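Local structure of choline/ethanolamine kinase family protein (3DXQ) at residues G105-L117 / P180-I194. The protein probably phosphorylates ethanolamine or a related small alcohol. Residues are numbered along the deposited sequence; the frame is centred on the assembly and turned at random.
Sequences GSPARAGEAFRKL and PLCENFLDTGERMWI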
loop_
_atom_site.group_PDB
_atom_site.type_symbol
_atom_site.label_atom_id
_atom_site.label_comp_id
_atom_site.label_asym_id
_atom_site.label_seq_id
_atom_site.Cartn_x
_atom_site.Cartn_y
_atom_site.Cartn_z
ATOM N N GLY A 105 11.569 -8.457 14.455
ATOM C CA GLY A 105 10.895 -7.241 14.941
ATOM C C GLY A 105 10.373 -6.320 13.849
ATOM O O GLY A 105 9.694 -5.327 14.144
ATOM N N SER A 106 10.679 -6.644 12.591
ATOM C CA SER A 106 10.249 -5.820 11.466
ATOM C C SER A 106 8.711 -5.704 11.364
ATOM O O SER A 106 8.182 -4.616 11.138
ATOM C CB SER A 106 10.915 -6.265 10.137
ATOM O OG SER A 106 10.835 -7.657 9.862
ATOM N N PRO A 107 7.977 -6.796 11.553
ATOM C CA PRO A 107 6.516 -6.563 11.535
ATOM C C PRO A 107 6.098 -5.588 12.640
ATOM O O PRO A 107 5.263 -4.697 12.421
ATOM C CB PRO A 107 5.927 -7.943 11.769
ATOM C CG PRO A 107 7.020 -8.908 11.283
ATOM C CD PRO A 107 8.314 -8.222 11.690
ATOM N N ALA A 108 6.698 -5.726 13.810
ATOM C CA ALA A 108 6.314 -4.879 14.920
ATOM C C ALA A 108 6.637 -3.429 14.558
ATOM O O ALA A 108 5.840 -2.521 14.803
ATOM C CB ALA A 108 7.025 -5.306 16.198
ATOM N N ARG A 109 7.791 -3.221 13.937
ATOM C CA ARG A 109 8.197 -1.883 13.557
ATOM C C ARG A 109 7.254 -1.308 12.515
ATOM O O ARG A 109 7.034 -0.085 12.509
ATOM C CB ARG A 109 9.674 -1.850 13.113
ATOM C CG ARG A 109 10.657 -2.029 14.311
ATOM C CD ARG A 109 12.119 -1.683 13.993
ATOM N NE ARG A 109 12.758 -2.589 13.056
ATOM C CZ ARG A 109 13.152 -3.822 13.361
ATOM N NH1 ARG A 109 12.983 -4.295 14.591
ATOM N NH2 ARG A 109 13.711 -4.589 12.435
ATOM N N ALA A 110 6.697 -2.164 11.651
ATOM C CA ALA A 110 5.663 -1.726 10.707
ATOM C C ALA A 110 4.404 -1.278 11.471
ATOM O O ALA A 110 3.822 -0.237 11.167
ATOM C CB ALA A 110 5.324 -2.830 9.739
ATOM N N GLY A 111 3.998 -2.056 12.473
ATOM C CA GLY A 111 2.842 -1.729 13.311
ATOM C C GLY A 111 3.044 -0.431 14.069
ATOM O O GLY A 111 2.132 0.388 14.172
ATOM N N GLU A 112 4.256 -0.215 14.559
ATOM C CA GLU A 112 4.585 1.042 15.250
ATOM C C GLU A 112 4.486 2.216 14.286
ATOM O O GLU A 112 3.971 3.271 14.661
ATOM C CB GLU A 112 5.960 0.944 15.938
ATOM C CG GLU A 112 5.857 0.084 17.256
ATOM C CD GLU A 112 7.098 -0.788 17.642
ATOM O OE1 GLU A 112 8.236 -0.579 17.138
ATOM O OE2 GLU A 112 6.910 -1.713 18.482
ATOM N N ALA A 113 4.905 2.019 13.032
ATOM C CA ALA A 113 4.822 3.102 12.041
ATOM C C ALA A 113 3.356 3.430 11.752
ATOM O O ALA A 113 2.967 4.613 11.758
ATOM C CB ALA A 113 5.551 2.732 10.754
ATOM N N PHE A 114 2.542 2.404 11.491
ATOM C CA PHE A 114 1.125 2.642 11.281
ATOM C C PHE A 114 0.525 3.344 12.497
ATOM O O PHE A 114 -0.278 4.273 12.377
ATOM C CB PHE A 114 0.361 1.336 11.049
ATOM C CG PHE A 114 0.582 0.720 9.697
ATOM C CD1 PHE A 114 0.671 1.501 8.552
ATOM C CD2 PHE A 114 0.617 -0.651 9.558
ATOM C CE1 PHE A 114 0.847 0.901 7.304
ATOM C CE2 PHE A 114 0.778 -1.247 8.312
ATOM C CZ PHE A 114 0.886 -0.470 7.190
ATOM N N ARG A 115 0.913 2.890 13.678
ATOM C CA ARG A 115 0.347 3.427 14.902
ATOM C C ARG A 115 0.593 4.912 15.008
ATOM O O ARG A 115 -0.284 5.672 15.397
ATOM C CB ARG A 115 0.959 2.729 16.106
ATOM C CG ARG A 115 0.328 3.072 17.444
ATOM C CD ARG A 115 0.868 2.111 18.455
ATOM N NE ARG A 115 0.527 2.424 19.827
ATOM C CZ ARG A 115 0.987 1.745 20.872
ATOM N NH1 ARG A 115 1.793 0.704 20.702
ATOM N NH2 ARG A 115 0.646 2.102 22.094
ATOM N N LYS A 116 1.815 5.306 14.667
ATOM C CA LYS A 116 2.206 6.695 14.679
ATOM C C LYS A 116 1.401 7.458 13.645
ATOM O O LYS A 116 0.921 8.571 13.929
ATOM C CB LYS A 116 3.696 6.829 14.396
ATOM C CG LYS A 116 4.264 8.191 14.792
ATOM C CD LYS A 116 5.801 8.132 14.813
ATOM C CE LYS A 116 6.447 9.482 14.977
ATOM N NZ LYS A 116 7.871 9.347 14.614
ATOM N N LEU A 117 1.241 6.842 12.474
ATOM C CA LEU A 117 0.509 7.456 11.366
ATOM C C LEU A 117 -0.927 7.693 11.710
ATOM O O LEU A 117 -1.392 8.821 11.658
ATOM C CB LEU A 117 0.583 6.591 10.100
ATOM C CG LEU A 117 -0.271 7.032 8.902
ATOM C CD1 LEU A 117 0.162 8.427 8.442
ATOM C CD2 LEU A 117 -0.236 6.010 7.747
ATOM N N PRO A 180 0.394 -0.178 1.245
ATOM C CA PRO A 180 1.654 -0.446 1.944
ATOM C C PRO A 180 2.428 -1.675 1.443
ATOM O O PRO A 180 2.580 -2.663 2.167
ATOM C CB PRO A 180 1.203 -0.618 3.400
ATOM C CG PRO A 180 -0.172 -1.187 3.275
ATOM C CD PRO A 180 -0.777 -0.519 2.078
ATOM N N LEU A 181 2.919 -1.599 0.211
ATOM C CA LEU A 181 3.782 -2.639 -0.330
ATOM C C LEU A 181 5.058 -2.710 0.514
ATOM O O LEU A 181 5.500 -1.716 1.080
ATOM C CB LEU A 181 4.164 -2.346 -1.783
ATOM C CG LEU A 181 3.069 -2.165 -2.860
ATOM C CD1 LEU A 181 3.667 -1.433 -4.071
ATOM C CD2 LEU A 181 2.400 -3.482 -3.293
ATOM N N CYS A 182 5.645 -3.896 0.600
ATOM C CA CYS A 182 6.843 -4.078 1.369
ATOM C C CYS A 182 7.910 -3.063 0.977
ATOM O O CYS A 182 8.576 -2.484 1.860
ATOM C CB CYS A 182 7.365 -5.488 1.177
ATOM S SG CYS A 182 6.265 -6.736 1.825
ATOM N N GLU A 183 8.027 -2.830 -0.338
ATOM C CA GLU A 183 9.052 -1.923 -0.894
ATOM C C GLU A 183 8.899 -0.486 -0.399
ATOM O O GLU A 183 9.858 0.267 -0.370
ATOM C CB GLU A 183 9.075 -1.934 -2.434
ATOM C CG GLU A 183 7.810 -1.423 -3.118
ATOM C CD GLU A 183 8.000 -1.156 -4.603
ATOM O OE1 GLU A 183 8.737 -0.205 -4.961
ATOM O OE2 GLU A 183 7.385 -1.882 -5.413
ATOM N N ASN A 184 7.692 -0.109 0.006
ATOM C CA ASN A 184 7.441 1.225 0.549
ATOM C C ASN A 184 7.940 1.449 1.976
ATOM O O ASN A 184 7.785 2.543 2.505
ATOM C CB ASN A 184 5.935 1.509 0.492
ATOM C CG ASN A 184 5.439 1.682 -0.929
ATOM O OD1 ASN A 184 6.214 2.048 -1.818
ATOM N ND2 ASN A 184 4.138 1.448 -1.150
ATOM N N PHE A 185 8.514 0.421 2.605
ATOM C CA PHE A 185 9.008 0.530 3.966
ATOM C C PHE A 185 10.519 0.559 3.988
ATOM O O PHE A 185 11.171 -0.308 3.412
ATOM C CB PHE A 185 8.547 -0.648 4.816
ATOM C CG PHE A 185 7.100 -0.588 5.205
ATOM C CD1 PHE A 185 6.121 -1.085 4.355
ATOM C CD2 PHE A 185 6.722 -0.046 6.429
ATOM C CE1 PHE A 185 4.796 -1.030 4.700
ATOM C CE2 PHE A 185 5.396 0.013 6.784
ATOM C CZ PHE A 185 4.421 -0.480 5.913
ATOM N N LEU A 186 11.064 1.564 4.670
ATOM C CA LEU A 186 12.495 1.695 4.834
ATOM C C LEU A 186 12.777 1.420 6.293
ATOM O O LEU A 186 12.303 2.144 7.170
ATOM C CB LEU A 186 12.968 3.093 4.447
ATOM C CG LEU A 186 12.443 3.594 3.095
ATOM C CD1 LEU A 186 13.029 4.974 2.831
ATOM C CD2 LEU A 186 12.716 2.606 1.929
ATOM N N ASP A 187 13.563 0.385 6.554
ATOM C CA ASP A 187 13.819 -0.042 7.912
ATOM C C ASP A 187 15.197 0.363 8.388
ATOM O O ASP A 187 16.193 -0.054 7.807
ATOM C CB ASP A 187 13.708 -1.566 7.978
ATOM C CG ASP A 187 13.837 -2.109 9.392
ATOM O OD1 ASP A 187 13.524 -1.378 10.365
ATOM O OD2 ASP A 187 14.231 -3.287 9.532
ATOM N N THR A 188 15.285 1.173 9.430
ATOM C CA THR A 188 16.592 1.391 10.022
ATOM C C THR A 188 16.679 0.165 10.894
ATOM O O THR A 188 16.020 -0.838 10.609
ATOM C CB THR A 188 16.699 2.700 10.823
ATOM O OG1 THR A 188 15.937 2.605 12.029
ATOM C CG2 THR A 188 16.211 3.857 9.986
ATOM N N GLY A 189 17.475 0.187 11.945
ATOM C CA GLY A 189 17.422 -0.965 12.839
ATOM C C GLY A 189 16.167 -0.938 13.705
ATOM O O GLY A 189 15.567 -1.963 13.983
ATOM N N GLU A 190 15.765 0.272 14.082
ATOM C CA GLU A 190 14.821 0.498 15.160
ATOM C C GLU A 190 13.470 1.093 14.768
ATOM O O GLU A 190 12.535 1.072 15.565
ATOM C CB GLU A 190 15.512 1.412 16.171
ATOM C CG GLU A 190 16.710 0.723 16.872
ATOM C CD GLU A 190 17.803 1.688 17.352
ATOM O OE1 GLU A 190 17.578 2.915 17.399
ATOM O OE2 GLU A 190 18.904 1.203 17.672
ATOM N N ARG A 191 13.356 1.603 13.546
ATOM C CA ARG A 191 12.112 2.202 13.091
ATOM C C ARG A 191 11.945 2.142 11.577
ATOM O O ARG A 191 12.922 2.120 10.800
ATOM C CB ARG A 191 11.997 3.661 13.564
ATOM C CG ARG A 191 12.979 4.642 12.920
ATOM C CD ARG A 191 12.452 6.067 13.034
ATOM N NE ARG A 191 11.142 6.174 12.400
ATOM C CZ ARG A 191 10.352 7.246 12.458
ATOM N NH1 ARG A 191 10.718 8.339 13.130
ATOM N NH2 ARG A 191 9.182 7.210 11.830
HETATM N N MSE A 192 10.686 2.139 11.177
HETATM C CA MSE A 192 10.322 2.070 9.789
HETATM C C MSE A 192 9.859 3.432 9.413
HETATM O O MSE A 192 9.205 4.081 10.219
HETATM C CB MSE A 192 9.135 1.148 9.607
HETATM C CG MSE A 192 9.403 -0.244 10.011
HETATM SE SE MSE A 192 9.811 -1.231 8.491
HETATM C CE MSE A 192 10.517 -2.927 9.342
ATOM N N TRP A 193 10.238 3.859 8.208
ATOM C CA TRP A 193 9.637 4.999 7.567
ATOM C C TRP A 193 8.803 4.421 6.427
ATOM O O TRP A 193 8.994 3.276 6.013
ATOM C CB TRP A 193 10.684 5.908 6.999
ATOM C CG TRP A 193 11.685 6.454 7.989
ATOM C CD1 TRP A 193 12.829 5.852 8.415
ATOM C CD2 TRP A 193 11.652 7.732 8.606
ATOM N NE1 TRP A 193 13.504 6.669 9.282
ATOM C CE2 TRP A 193 12.809 7.835 9.417
ATOM C CE3 TRP A 193 10.752 8.797 8.569
ATOM C CZ2 TRP A 193 13.097 8.972 10.181
ATOM C CZ3 TRP A 193 11.034 9.939 9.330
ATOM C CH2 TRP A 193 12.203 10.013 10.127
ATOM N N ILE A 194 7.856 5.202 5.928
ATOM C CA ILE A 194 7.028 4.767 4.809
ATOM C C ILE A 194 7.064 5.857 3.726
ATOM O O ILE A 194 7.048 7.042 4.044
ATOM C CB ILE A 194 5.569 4.483 5.250
ATOM C CG1 ILE A 194 5.551 3.780 6.617
ATOM C CG2 ILE A 194 4.867 3.660 4.209
ATOM C CD1 ILE A 194 4.196 3.474 7.168
#
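Arg109 reaches from the first turns of helix 106-117 into the hairpin of strands 185-187 and 192-194 and takes hold of Asp187 side-on. Arg109 NE gives a nearly straight bond to Asp187 OD1 (3.0 Å), and Arg109 NH2 another to Asp187 OD2 (3.2 Å), using the syn lone pair of OD2. The guanidinium and carboxylate planes are only 12° apart, so the pair lies almost flat. The bend at chi3 (-68°) sets the guanidinium level with the carboxylate, and the carbonyl O of Gly189 sits over the centre of one face. Asp187 OD2 also meets Arg103 in a second salt bridge, while Arg109 NH1 bonds to the carbonyl of Pro104. A leucine in place of Arg109 would probably leave Asp187 with Arg103 as its main counter-charge and the end of strand 185-187 less firmly tied to the helix.

Beside Arg109, selenomethionine Met192 of strand 192-194 lies against the helix backbone: its CG is 3.4 Å from Arg109 O, and its bent chain carries CE to Ser106 CB (3.5 Å). Ala113 CB touches both Met192 CB and Ile194 CD1. Farther on, the edge of Phe185 points at the face of Phe114 in an offset edge-to-face pair, centroids 5.8 Å apart, and Pro180 CB meets the Phe114 rim. Helix 206-215 adds Leu209 and Leu212 to this apolar end. A helix packed on the hairpin that follows what is probably the catalytic loop is characteristic of the C-terminal lobe of the protein-kinase-like fold.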